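Methylmalonate-semialdehyde dehydrogenase (Oceanimonas doudoroffii, PDB 4ZZ7) catalyses the NAD-dependent, CoA-acylating oxidation of methylmalonate semialdehyde, as a member of the aldehyde dehydrogenase family. Local coordinates at residues M71-K75 against V111-C115; G130-D134 against V480-W484; A347-G353 against G369-V375. All coordinates share one frame; numbering follows the deposited sequence.

Interaction 1: M71-K75 against V111-C115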
ATOM      1  N   MET A  71      -9.127 -21.635   4.784  1.00 19.72           N
ATOM      2  CA  MET A  71      -9.780 -21.153   3.560  1.00 20.33           C
ATOM      3  C   MET A  71      -9.248 -21.796   2.282  1.00 19.76           C
ATOM      4  O   MET A  71      -9.978 -21.946   1.304  1.00 18.29           O
ATOM      5  CB  MET A  71      -9.681 -19.633   3.454  1.00 20.82           C
ATOM      6  CG  MET A  71     -10.265 -18.869   4.655  1.00 21.67           C
ATOM      7  SD  MET A  71     -11.952 -19.227   5.257  1.00 21.26           S
ATOM      8  CE  MET A  71     -12.712 -19.337   3.663  1.00 22.42           C
ATOM      9  N   PHE A  72      -7.973 -22.161   2.314  1.00 20.30           N
ATOM     10  CA  PHE A  72      -7.333 -22.955   1.260  1.00 20.67           C
ATOM     11  C   PHE A  72      -7.997 -24.326   1.110  1.00 21.22           C
ATOM     12  O   PHE A  72      -8.255 -24.768   0.007  1.00 21.30           O
ATOM     13  CB  PHE A  72      -5.840 -23.153   1.578  1.00 19.86           C
ATOM     14  CG  PHE A  72      -4.946 -22.098   1.013  1.00 19.15           C
ATOM     15  CD1 PHE A  72      -4.727 -22.010  -0.355  1.00 19.49           C
ATOM     16  CD2 PHE A  72      -4.283 -21.221   1.843  1.00 18.93           C
ATOM     17  CE1 PHE A  72      -3.863 -21.058  -0.874  1.00 19.04           C
ATOM     18  CE2 PHE A  72      -3.430 -20.256   1.335  1.00 18.72           C
ATOM     19  CZ  PHE A  72      -3.215 -20.178  -0.023  1.00 18.82           C
ATOM     20  N   ARG A  73      -8.234 -24.991   2.235  1.00 22.71           N
ATOM     21  CA  ARG A  73      -8.925 -26.294   2.279  1.00 23.91           C
ATOM     22  C   ARG A  73     -10.401 -26.170   1.930  1.00 22.04           C
ATOM     23  O   ARG A  73     -10.962 -27.015   1.263  1.00 22.15           O
ATOM     24  CB  ARG A  73      -8.790 -26.934   3.672  1.00 25.67           C
ATOM     25  CG  ARG A  73      -7.437 -27.575   3.931  1.00 27.75           C
ATOM     26  CD  ARG A  73      -7.331 -28.093   5.355  1.00 29.68           C
ATOM     27  NE  ARG A  73      -6.043 -27.773   5.992  1.00 32.49           N
ATOM     28  CZ  ARG A  73      -5.854 -26.982   7.067  1.00 33.38           C
ATOM     29  NH1 ARG A  73      -6.873 -26.368   7.695  1.00 32.70           N
ATOM     30  NH2 ARG A  73      -4.610 -26.803   7.530  1.00 32.88           N
ATOM     31  N   PHE A  74     -11.011 -25.112   2.423  1.00 20.74           N
ATOM     32  CA  PHE A  74     -12.357 -24.744   2.060  1.00 20.67           C
ATOM     33  C   PHE A  74     -12.518 -24.526   0.537  1.00 20.92           C
ATOM     34  O   PHE A  74     -13.485 -24.983  -0.054  1.00 20.54           O
ATOM     35  CB  PHE A  74     -12.721 -23.471   2.841  1.00 20.32           C
ATOM     36  CG  PHE A  74     -14.175 -23.115   2.805  1.00 20.00           C
ATOM     37  CD1 PHE A  74     -15.144 -24.067   3.051  1.00 20.39           C
ATOM     38  CD2 PHE A  74     -14.576 -21.815   2.562  1.00 20.00           C
ATOM     39  CE1 PHE A  74     -16.489 -23.735   3.021  1.00 20.57           C
ATOM     40  CE2 PHE A  74     -15.913 -21.459   2.536  1.00 20.34           C
ATOM     41  CZ  PHE A  74     -16.876 -22.425   2.762  1.00 20.78           C
ATOM     42  N   LYS A  75     -11.554 -23.846  -0.085  1.00 21.59           N
ATOM     43  CA  LYS A  75     -11.530 -23.608  -1.540  1.00 21.54           C
ATOM     44  C   LYS A  75     -11.839 -24.897  -2.301  1.00 22.91           C
ATOM     45  O   LYS A  75     -12.676 -24.933  -3.194  1.00 22.65           O
ATOM     46  CB  LYS A  75     -10.148 -23.090  -1.945  1.00 20.84           C
ATOM     47  CG  LYS A  75     -10.147 -22.067  -3.046  1.00 20.60           C
ATOM     48  CD  LYS A  75     -10.046 -22.709  -4.409  1.00 21.05           C
ATOM     49  CE  LYS A  75      -8.646 -22.642  -4.968  1.00 20.87           C
ATOM     50  NZ  LYS A  75      -8.777 -22.113  -6.345  1.00 21.52           N
ATOM     51  N   VAL A 111     -13.110 -16.536  -1.450  1.00 18.74           N
ATOM     52  CA  VAL A 111     -12.356 -17.447  -0.588  1.00 17.76           C
ATOM     53  C   VAL A 111     -10.896 -17.368  -0.970  1.00 17.09           C
ATOM     54  O   VAL A 111     -10.029 -17.353  -0.096  1.00 16.95           O
ATOM     55  CB  VAL A 111     -12.888 -18.900  -0.707  1.00 17.63           C
ATOM     56  CG1 VAL A 111     -12.036 -19.890   0.076  1.00 17.50           C
ATOM     57  CG2 VAL A 111     -14.321 -18.968  -0.213  1.00 17.78           C
ATOM     58  N   GLU A 112     -10.636 -17.313  -2.278  1.00 16.53           N
ATOM     59  CA  GLU A 112      -9.280 -17.199  -2.785  1.00 16.15           C
ATOM     60  C   GLU A 112      -8.649 -15.961  -2.216  1.00 16.26           C
ATOM     61  O   GLU A 112      -7.582 -16.013  -1.633  1.00 16.76           O
ATOM     62  CB  GLU A 112      -9.289 -17.120  -4.292  1.00 16.13           C
ATOM     63  CG  GLU A 112      -9.672 -18.436  -4.933  1.00 16.06           C
ATOM     64  CD  GLU A 112      -9.746 -18.377  -6.434  1.00 15.59           C
ATOM     65  OE1 GLU A 112      -9.874 -19.473  -7.033  1.00 15.32           O
ATOM     66  OE2 GLU A 112      -9.688 -17.263  -7.006  1.00 14.78           O
ATOM     67  N   TYR A 113      -9.342 -14.845  -2.334  1.00 16.27           N
ATOM     68  CA  TYR A 113      -8.831 -13.604  -1.776  1.00 16.74           C
ATOM     69  C   TYR A 113      -8.520 -13.713  -0.270  1.00 17.31           C
ATOM     70  O   TYR A 113      -7.512 -13.208   0.193  1.00 18.65           O
ATOM     71  CB  TYR A 113      -9.773 -12.432  -2.093  1.00 16.68           C
ATOM     72  CG  TYR A 113      -9.179 -11.057  -1.794  1.00 16.76           C
ATOM     73  CD1 TYR A 113      -8.012 -10.623  -2.412  1.00 16.51           C
ATOM     74  CD2 TYR A 113      -9.787 -10.199  -0.891  1.00 16.70           C
ATOM     75  CE1 TYR A 113      -7.469  -9.385  -2.131  1.00 16.37           C
ATOM     76  CE2 TYR A 113      -9.251  -8.956  -0.615  1.00 16.59           C
ATOM     77  CZ  TYR A 113      -8.087  -8.554  -1.227  1.00 16.72           C
ATOM     78  OH  TYR A 113      -7.554  -7.307  -0.939  1.00 17.02           O
ATOM     79  N   ALA A 114      -9.353 -14.411   0.478  1.00 18.25           N
ATOM     80  CA  ALA A 114      -9.178 -14.552   1.940  1.00 18.47           C
ATOM     81  C   ALA A 114      -7.960 -15.381   2.305  1.00 18.31           C
ATOM     82  O   ALA A 114      -7.388 -15.218   3.393  1.00 16.61           O
ATOM     83  CB  ALA A 114     -10.419 -15.191   2.554  1.00 18.89           C
ATOM     84  N   CYS A 115      -7.574 -16.273   1.384  1.00 18.30           N
ATOM     85  CA  CYS A 115      -6.389 -17.083   1.578  1.00 17.97           C
ATOM     86  C   CYS A 115      -5.158 -16.187   1.761  1.00 17.24           C
ATOM     87  O   CYS A 115      -4.223 -16.558   2.484  1.00 18.10           O
ATOM     88  CB  CYS A 115      -6.225 -18.084   0.428  1.00 18.32           C
ATOM     89  SG  CYS A 115      -7.517 -19.378   0.342  1.00 19.33           S
TER
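Met71 meets both Val111 and Cys115, joining helix 64-80 to helix 97-115. The short segments run roughly antiparallel, with axes 8.9 Å apart and an angle of 154° between their directions. Met71 CB points toward helix 97-115 and lies 3.8 Å from Cys115 SG. Beyond it, CG stands anti to the carbonyl carbon (chi1 -57°) and the chain bends twice, which brings CE to 3.7 Å from Val111 CG1. The Met71 and Val111 side chains cross at about a right angle.

Phe72 receives Cys115 over one ring face. Cys115 CB makes a CH-pi contact 3.7 Å from the centroid of the Phe72 ring. Cys115 SG adds a sulfur-aromatic contact at 3.9 Å from the same centroid. Phe74 also crosses Val111 at about a right angle, with its CD2 4.0 Å from Val111 CG2.

Lys75 ends the segment with a charge. Its bent chain brings NZ to 2.9 Å from Glu112 OE1, a salt bridge on the anti side of the carboxylate, 26° out of its plane. Arg69 of the second subunit also grips this oxygen. Lys75 makes a cation-pi contact with Phe72 of the second subunit, and Phe72 with Lys75 of that subunit. Within the chain, helix 156-167 sets Pro163 on Met71 and Leu159 on Phe74 and Val111, and helix 182-193 covers Phe74 with Leu190 and Leu191.

Interaction 2: G130-D134 against V480-W484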
ATOM      1  N   GLY A 130       9.407  10.275  16.622  1.00 18.24           N
ATOM      2  CA  GLY A 130      10.216  11.242  17.330  1.00 18.85           C
ATOM      3  C   GLY A 130      11.532  10.561  17.610  1.00 20.13           C
ATOM      4  O   GLY A 130      11.716   9.378  17.277  1.00 20.59           O
ATOM      5  N   PRO A 131      12.457  11.272  18.246  1.00 21.41           N
ATOM      6  CA  PRO A 131      13.800  10.705  18.369  1.00 21.97           C
ATOM      7  C   PRO A 131      13.771   9.460  19.236  1.00 21.89           C
ATOM      8  O   PRO A 131      13.328   9.525  20.371  1.00 21.41           O
ATOM      9  CB  PRO A 131      14.615  11.840  19.003  1.00 22.53           C
ATOM     10  CG  PRO A 131      13.791  13.069  18.795  1.00 22.93           C
ATOM     11  CD  PRO A 131      12.361  12.601  18.850  1.00 22.48           C
ATOM     12  N   GLY A 132      14.195   8.334  18.672  1.00 22.61           N
ATOM     13  CA  GLY A 132      14.141   7.050  19.371  1.00 23.12           C
ATOM     14  C   GLY A 132      12.747   6.683  19.878  1.00 23.31           C
ATOM     15  O   GLY A 132      12.599   6.170  20.991  1.00 24.18           O
ATOM     16  N   ILE A 133      11.730   6.968  19.059  1.00 22.42           N
ATOM     17  CA  ILE A 133      10.344   6.569  19.319  1.00 20.59           C
ATOM     18  C   ILE A 133       9.785   5.991  18.024  1.00 19.38           C
ATOM     19  O   ILE A 133       9.701   6.676  17.034  1.00 19.43           O
ATOM     20  CB  ILE A 133       9.468   7.762  19.766  1.00 20.51           C
ATOM     21  CG1 ILE A 133      10.058   8.407  21.022  1.00 20.34           C
ATOM     22  CG2 ILE A 133       8.019   7.321  20.007  1.00 20.16           C
ATOM     23  CD1 ILE A 133       9.277   9.589  21.563  1.00 19.91           C
ATOM     24  N   ASP A 134       9.411   4.724  18.043  1.00 18.92           N
ATOM     25  CA  ASP A 134       8.784   4.071  16.902  1.00 18.00           C
ATOM     26  C   ASP A 134       7.294   3.938  17.149  1.00 16.98           C
ATOM     27  O   ASP A 134       6.850   3.929  18.293  1.00 15.99           O
ATOM     28  CB  ASP A 134       9.387   2.691  16.681  1.00 17.84           C
ATOM     29  CG  ASP A 134      10.853   2.741  16.341  1.00 18.61           C
ATOM     30  OD1 ASP A 134      11.361   3.807  15.907  1.00 18.51           O
ATOM     31  OD2 ASP A 134      11.514   1.687  16.510  1.00 19.09           O
ATOM     32  N   VAL A 480       0.251   1.542  18.227  1.00 15.27           N
ATOM     33  CA  VAL A 480       1.219   1.391  19.289  1.00 14.94           C
ATOM     34  C   VAL A 480       2.297   2.434  19.062  1.00 15.61           C
ATOM     35  O   VAL A 480       2.727   2.619  17.928  1.00 15.74           O
ATOM     36  CB  VAL A 480       1.815  -0.028  19.297  1.00 14.47           C
ATOM     37  CG1 VAL A 480       2.835  -0.218  20.425  1.00 14.43           C
ATOM     38  CG2 VAL A 480       0.700  -1.031  19.469  1.00 14.35           C
ATOM     39  N   THR A 481       2.700   3.124  20.140  1.00 16.48           N
ATOM     40  CA  THR A 481       3.878   4.038  20.165  1.00 16.49           C
ATOM     41  C   THR A 481       4.801   3.550  21.279  1.00 16.31           C
ATOM     42  O   THR A 481       4.378   3.319  22.373  1.00 15.88           O
ATOM     43  CB  THR A 481       3.465   5.512  20.387  1.00 16.67           C
ATOM     44  OG1 THR A 481       2.561   5.914  19.353  1.00 17.02           O
ATOM     45  CG2 THR A 481       4.640   6.444  20.349  1.00 16.33           C
ATOM     46  N   GLN A 482       6.072   3.379  20.965  1.00 17.71           N
ATOM     47  CA  GLN A 482       7.001   2.648  21.815  1.00 18.32           C
ATOM     48  C   GLN A 482       8.226   3.471  22.054  1.00 19.13           C
ATOM     49  O   GLN A 482       8.727   4.100  21.144  1.00 18.38           O
ATOM     50  CB  GLN A 482       7.438   1.365  21.116  1.00 18.58           C
ATOM     51  CG  GLN A 482       8.128   0.364  22.008  1.00 18.01           C
ATOM     52  CD  GLN A 482       8.591  -0.829  21.229  1.00 17.65           C
ATOM     53  OE1 GLN A 482       9.516  -0.717  20.448  1.00 16.90           O
ATOM     54  NE2 GLN A 482       7.967  -1.979  21.446  1.00 18.05           N
ATOM     55  N   ARG A 483       8.732   3.410  23.278  1.00 21.78           N
ATOM     56  CA  ARG A 483       9.951   4.105  23.691  1.00 23.27           C
ATOM     57  C   ARG A 483      10.645   3.326  24.784  1.00 21.25           C
ATOM     58  O   ARG A 483       9.994   2.796  25.659  1.00 19.97           O
ATOM     59  CB  ARG A 483       9.575   5.464  24.232  1.00 27.12           C
ATOM     60  CG  ARG A 483      10.732   6.290  24.731  1.00 32.06           C
ATOM     61  CD  ARG A 483      10.325   7.748  24.840  1.00 37.80           C
ATOM     62  NE  ARG A 483      11.440   8.527  25.358  1.00 45.28           N
ATOM     63  CZ  ARG A 483      11.630   8.828  26.646  1.00 51.33           C
ATOM     64  NH1 ARG A 483      12.707   9.526  27.002  1.00 51.31           N
ATOM     65  NH2 ARG A 483      10.756   8.449  27.589  1.00 55.16           N
ATOM     66  N   TRP A 484      11.965   3.282  24.755  1.00 20.70           N
ATOM     67  CA  TRP A 484      12.725   2.576  25.790  1.00 20.69           C
ATOM     68  C   TRP A 484      13.735   3.520  26.441  1.00 21.52           C
ATOM     69  O   TRP A 484      14.885   3.651  25.989  1.00 21.52           O
ATOM     70  CB  TRP A 484      13.439   1.381  25.201  1.00 20.32           C
ATOM     71  CG  TRP A 484      12.546   0.388  24.542  1.00 19.99           C
ATOM     72  CD1 TRP A 484      12.408   0.186  23.213  1.00 19.94           C
ATOM     73  CD2 TRP A 484      11.678  -0.564  25.185  1.00 19.94           C
ATOM     74  NE1 TRP A 484      11.493  -0.818  22.973  1.00 19.85           N
ATOM     75  CE2 TRP A 484      11.037  -1.303  24.165  1.00 19.29           C
ATOM     76  CE3 TRP A 484      11.369  -0.852  26.523  1.00 19.67           C
ATOM     77  CZ2 TRP A 484      10.126  -2.323  24.431  1.00 18.71           C
ATOM     78  CZ3 TRP A 484      10.447  -1.864  26.787  1.00 19.22           C
ATOM     79  CH2 TRP A 484       9.845  -2.592  25.737  1.00 18.82           C
TER
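Asp134 and Gln482 form an antiparallel hydrogen-bonded pair between strands 133-141 and 475-483. These strands belong to the three-stranded antiparallel sheet that matches the oligomerisation domain of aldehyde dehydrogenases. Gln482 N donates to Asp134 O at 2.8 Å, with an N-H...O angle of 160°. The return bond from Asp134 N to Gln482 O is longer, 3.2 Å, and more bent at 138°. Gln482 O also takes a CA-H...O contact from Ile133 CA. Just before the strand, a type II turn runs from Gly130 to Ile133. It is closed by Ile133 N bonding to Gly130 O at 3.0 Å, and Gly132 sits in it with positive phi.

Ile133 and Arg483 share a face of the sheet. The CG1-CD1 branch of Ile133 crosses the extended Arg483 chain at a slant, with CG1 and CD1 each 3.9 Å from Arg483 CD. The other branch, Ile133 CG2, is anti to the backbone N and reaches Thr481 CG2 at 3.5 Å. Ile441 of the third subunit packs on both Ile133 and Arg483. Residues Val480 to Gln482 also pair in parallel with a strand of that subunit, so the sheet continues into it. On the face shared with Gln482, the Asp134 carboxylate has two partners: OD1 accepts from Asn128 N, and OD2 forms a salt bridge with Arg426 NH2 of the second subunit.

Interaction 3: A347-G353 against G369-V375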
ATOM      1  N   ALA A 347     -46.847   2.850 -21.124  1.00 42.52           N
ATOM      2  CA  ALA A 347     -45.633   2.215 -21.678  1.00 41.93           C
ATOM      3  C   ALA A 347     -45.986   1.103 -22.643  1.00 40.65           C
ATOM      4  O   ALA A 347     -46.988   0.430 -22.458  1.00 42.92           O
ATOM      5  CB  ALA A 347     -44.738   1.670 -20.570  1.00 41.02           C
ATOM      6  N   THR A 348     -45.144   0.918 -23.656  1.00 40.23           N
ATOM      7  CA  THR A 348     -45.310  -0.123 -24.682  1.00 40.69           C
ATOM      8  C   THR A 348     -44.747  -1.482 -24.195  1.00 42.29           C
ATOM      9  O   THR A 348     -43.553  -1.601 -23.876  1.00 41.72           O
ATOM     10  CB  THR A 348     -44.585   0.269 -26.007  1.00 41.06           C
ATOM     11  OG1 THR A 348     -44.870   1.630 -26.366  1.00 40.95           O
ATOM     12  CG2 THR A 348     -44.981  -0.660 -27.156  1.00 40.06           C
ATOM     13  N   ILE A 349     -45.600  -2.503 -24.132  1.00 42.61           N
ATOM     14  CA  ILE A 349     -45.166  -3.841 -23.719  1.00 41.38           C
ATOM     15  C   ILE A 349     -44.737  -4.615 -24.963  1.00 40.03           C
ATOM     16  O   ILE A 349     -45.441  -5.495 -25.446  1.00 38.92           O
ATOM     17  CB  ILE A 349     -46.259  -4.601 -22.930  1.00 43.41           C
ATOM     18  CG1 ILE A 349     -46.693  -3.818 -21.679  1.00 44.53           C
ATOM     19  CG2 ILE A 349     -45.782  -5.997 -22.518  1.00 44.84           C
ATOM     20  CD1 ILE A 349     -45.592  -3.522 -20.671  1.00 43.96           C
ATOM     21  N   VAL A 350     -43.538  -4.293 -25.444  1.00 39.74           N
ATOM     22  CA  VAL A 350     -42.981  -4.865 -26.685  1.00 37.30           C
ATOM     23  C   VAL A 350     -42.888  -6.384 -26.667  1.00 35.39           C
ATOM     24  O   VAL A 350     -43.212  -7.010 -27.659  1.00 35.99           O
ATOM     25  CB  VAL A 350     -41.566  -4.323 -26.998  1.00 36.26           C
ATOM     26  CG1 VAL A 350     -41.006  -4.949 -28.274  1.00 36.54           C
ATOM     27  CG2 VAL A 350     -41.579  -2.811 -27.146  1.00 35.63           C
ATOM     28  N   VAL A 351     -42.401  -6.959 -25.572  1.00 33.65           N
ATOM     29  CA  VAL A 351     -42.369  -8.419 -25.401  1.00 33.93           C
ATOM     30  C   VAL A 351     -43.031  -8.768 -24.077  1.00 34.95           C
ATOM     31  O   VAL A 351     -42.587  -8.295 -23.033  1.00 37.93           O
ATOM     32  CB  VAL A 351     -40.932  -8.987 -25.423  1.00 33.19           C
ATOM     33  CG1 VAL A 351     -40.955 -10.510 -25.425  1.00 33.59           C
ATOM     34  CG2 VAL A 351     -40.173  -8.505 -26.649  1.00 33.45           C
ATOM     35  N   ASP A 352     -44.090  -9.578 -24.115  1.00 34.67           N
ATOM     36  CA  ASP A 352     -44.909  -9.839 -22.925  1.00 32.87           C
ATOM     37  C   ASP A 352     -44.529 -11.208 -22.387  1.00 33.74           C
ATOM     38  O   ASP A 352     -44.578 -12.205 -23.114  1.00 33.62           O
ATOM     39  CB  ASP A 352     -46.400  -9.763 -23.272  1.00 30.70           C
ATOM     40  CG  ASP A 352     -47.291  -9.625 -22.065  1.00 29.50           C
ATOM     41  OD1 ASP A 352     -46.868  -9.705 -20.914  1.00 30.52           O
ATOM     42  OD2 ASP A 352     -48.479  -9.425 -22.258  1.00 31.23           O
ATOM     43  N   GLY A 353     -44.128 -11.231 -21.120  1.00 34.35           N
ATOM     44  CA  GLY A 353     -43.848 -12.461 -20.412  1.00 36.13           C
ATOM     45  C   GLY A 353     -44.675 -12.607 -19.152  1.00 38.68           C
ATOM     46  O   GLY A 353     -44.261 -13.330 -18.257  1.00 41.51           O
ATOM     47  N   GLY A 369     -39.180 -13.437 -19.922  1.00 30.42           N
ATOM     48  CA  GLY A 369     -38.415 -12.225 -20.200  1.00 30.48           C
ATOM     49  C   GLY A 369     -39.270 -11.204 -20.927  1.00 30.87           C
ATOM     50  O   GLY A 369     -39.782 -11.487 -21.997  1.00 30.80           O
ATOM     51  N   THR A 370     -39.432 -10.025 -20.335  1.00 31.64           N
ATOM     52  CA  THR A 370     -40.284  -8.980 -20.892  1.00 31.52           C
ATOM     53  C   THR A 370     -39.476  -7.735 -21.258  1.00 29.82           C
ATOM     54  O   THR A 370     -38.506  -7.413 -20.588  1.00 27.86           O
ATOM     55  CB  THR A 370     -41.442  -8.599 -19.928  1.00 32.04           C
ATOM     56  OG1 THR A 370     -41.074  -7.475 -19.134  1.00 35.92           O
ATOM     57  CG2 THR A 370     -41.810  -9.734 -19.029  1.00 30.72           C
ATOM     58  N   LEU A 371     -39.910  -7.041 -22.311  1.00 30.16           N
ATOM     59  CA  LEU A 371     -39.317  -5.777 -22.751  1.00 30.18           C
ATOM     60  C   LEU A 371     -40.393  -4.714 -22.692  1.00 31.95           C
ATOM     61  O   LEU A 371     -41.465  -4.918 -23.255  1.00 35.71           O
ATOM     62  CB  LEU A 371     -38.824  -5.896 -24.178  1.00 29.58           C
ATOM     63  CG  LEU A 371     -37.602  -5.063 -24.546  1.00 30.36           C
ATOM     64  CD1 LEU A 371     -37.309  -5.188 -26.028  1.00 29.78           C
ATOM     65  CD2 LEU A 371     -37.795  -3.602 -24.210  1.00 32.41           C
ATOM     66  N   ILE A 372     -40.127  -3.604 -21.999  1.00 31.72           N
ATOM     67  CA  ILE A 372     -41.046  -2.447 -21.953  1.00 31.07           C
ATOM     68  C   ILE A 372     -40.360  -1.290 -22.684  1.00 31.82           C
ATOM     69  O   ILE A 372     -39.167  -1.100 -22.519  1.00 32.33           O
ATOM     70  CB  ILE A 372     -41.401  -2.050 -20.514  1.00 28.99           C
ATOM     71  CG1 ILE A 372     -41.949  -3.264 -19.766  1.00 29.07           C
ATOM     72  CG2 ILE A 372     -42.450  -0.964 -20.533  1.00 29.56           C
ATOM     73  CD1 ILE A 372     -42.252  -3.035 -18.299  1.00 28.52           C
ATOM     74  N   ASP A 373     -41.089  -0.540 -23.505  1.00 31.57           N
ATOM     75  CA  ASP A 373     -40.496   0.566 -24.284  1.00 31.24           C
ATOM     76  C   ASP A 373     -41.275   1.840 -23.954  1.00 32.87           C
ATOM     77  O   ASP A 373     -42.389   1.779 -23.420  1.00 33.03           O
ATOM     78  CB  ASP A 373     -40.497   0.225 -25.795  1.00 30.44           C
ATOM     79  CG  ASP A 373     -39.634   1.191 -26.676  1.00 29.48           C
ATOM     80  OD1 ASP A 373     -38.814   1.992 -26.181  1.00 27.57           O
ATOM     81  OD2 ASP A 373     -39.791   1.145 -27.914  1.00 27.96           O
ATOM     82  N   HIS A 374     -40.650   2.991 -24.212  1.00 35.39           N
ATOM     83  CA  HIS A 374     -41.244   4.326 -23.952  1.00 36.84           C
ATOM     84  C   HIS A 374     -41.629   4.519 -22.485  1.00 37.26           C
ATOM     85  O   HIS A 374     -42.747   4.952 -22.174  1.00 37.84           O
ATOM     86  CB  HIS A 374     -42.455   4.588 -24.862  1.00 37.00           C
ATOM     87  CG  HIS A 374     -42.162   4.383 -26.312  1.00 37.83           C
ATOM     88  ND1 HIS A 374     -42.674   3.323 -27.033  1.00 38.91           N
ATOM     89  CD2 HIS A 374     -41.376   5.079 -27.168  1.00 37.84           C
ATOM     90  CE1 HIS A 374     -42.229   3.385 -28.277  1.00 38.79           C
ATOM     91  NE2 HIS A 374     -41.434   4.437 -28.383  1.00 38.77           N
ATOM     92  N   VAL A 375     -40.697   4.193 -21.590  1.00 37.75           N
ATOM     93  CA  VAL A 375     -40.939   4.347 -20.158  1.00 37.46           C
ATOM     94  C   VAL A 375     -40.448   5.731 -19.796  1.00 35.79           C
ATOM     95  O   VAL A 375     -39.550   6.268 -20.464  1.00 34.31           O
ATOM     96  CB  VAL A 375     -40.285   3.245 -19.271  1.00 36.89           C
ATOM     97  CG1 VAL A 375     -40.380   1.874 -19.917  1.00 34.97           C
ATOM     98  CG2 VAL A 375     -38.844   3.558 -18.959  1.00 38.63           C
TER
HETATM   99  O   HOH W   1     -41.466 -13.478 -23.165  1.00 14.77           O
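Thr348 holds OG1 anti to its carbonyl carbon (chi1 -46°), and His374 holds CG in the same way (chi1 -53°). These torsions turn the hydroxyl and the imidazole toward the same side. Thr348 OG1 meets His374 ND1 at the ring edge in a hydrogen bond of 2.9 Å.

The backbones of 347-353 and 369-375 pair antiparallel. At one end Asp373 N donates to Thr348 O at 2.7 Å, and Thr348 N donates back to Asp373 O. Further on, Val351 N donates to Leu371 O at 3.2 Å and nearly straight, 173°. Leu371 N returns a bond to Val351 O at 3.0 Å. Val350 and Val351 both face Leu371, the classic beta bulge. Ile349 is the centre of an inverse gamma turn.

Ile349 CD1 lies 3.8 Å from Ile372 CG1, and Ala347 CB lies 3.5 Å from Ile372 CG2. Helix 329-344 packs on this isoleucine pair, while helix 296-308 packs on Val350, Leu371 and Asp373. Strand 370-373 pairs on with strand 390-396 in the large mixed sheet, consistent with the catalytic domain of aldehyde dehydrogenases, away from the NAD site. A water bonds to Gly369 O at 2.9 Å and weakly to Asp352 O. Backbone bonds thus set the register, and mostly apolar groups meet the two helices. The polar side-chain links are the Thr348-His374 bond and a salt bridge from Asp373 to Arg395.

Interaction 1 is fully buried, whereas interactions 2 and 3 are partly buried. None of them shares a helix or strand with another. Interaction 1 joins two helices through sulfur, aromatic and aliphatic packing, with a charged pair at the subunit boundary. Interactions 2 and 3 rest mainly on antiparallel backbone bonds. Their settings differ. Interaction 2 touches both the second and third subunits, while interaction 3 has no other chain against it and is packed by helices of its own chain. Interactions 1 and 2 both touch the second subunit, with centres about 37 Å apart. Interaction 3 lies across the chain's centre from both, its centre about 68 Å from that of interaction 2, although nested inside the loop which interaction 2 closes.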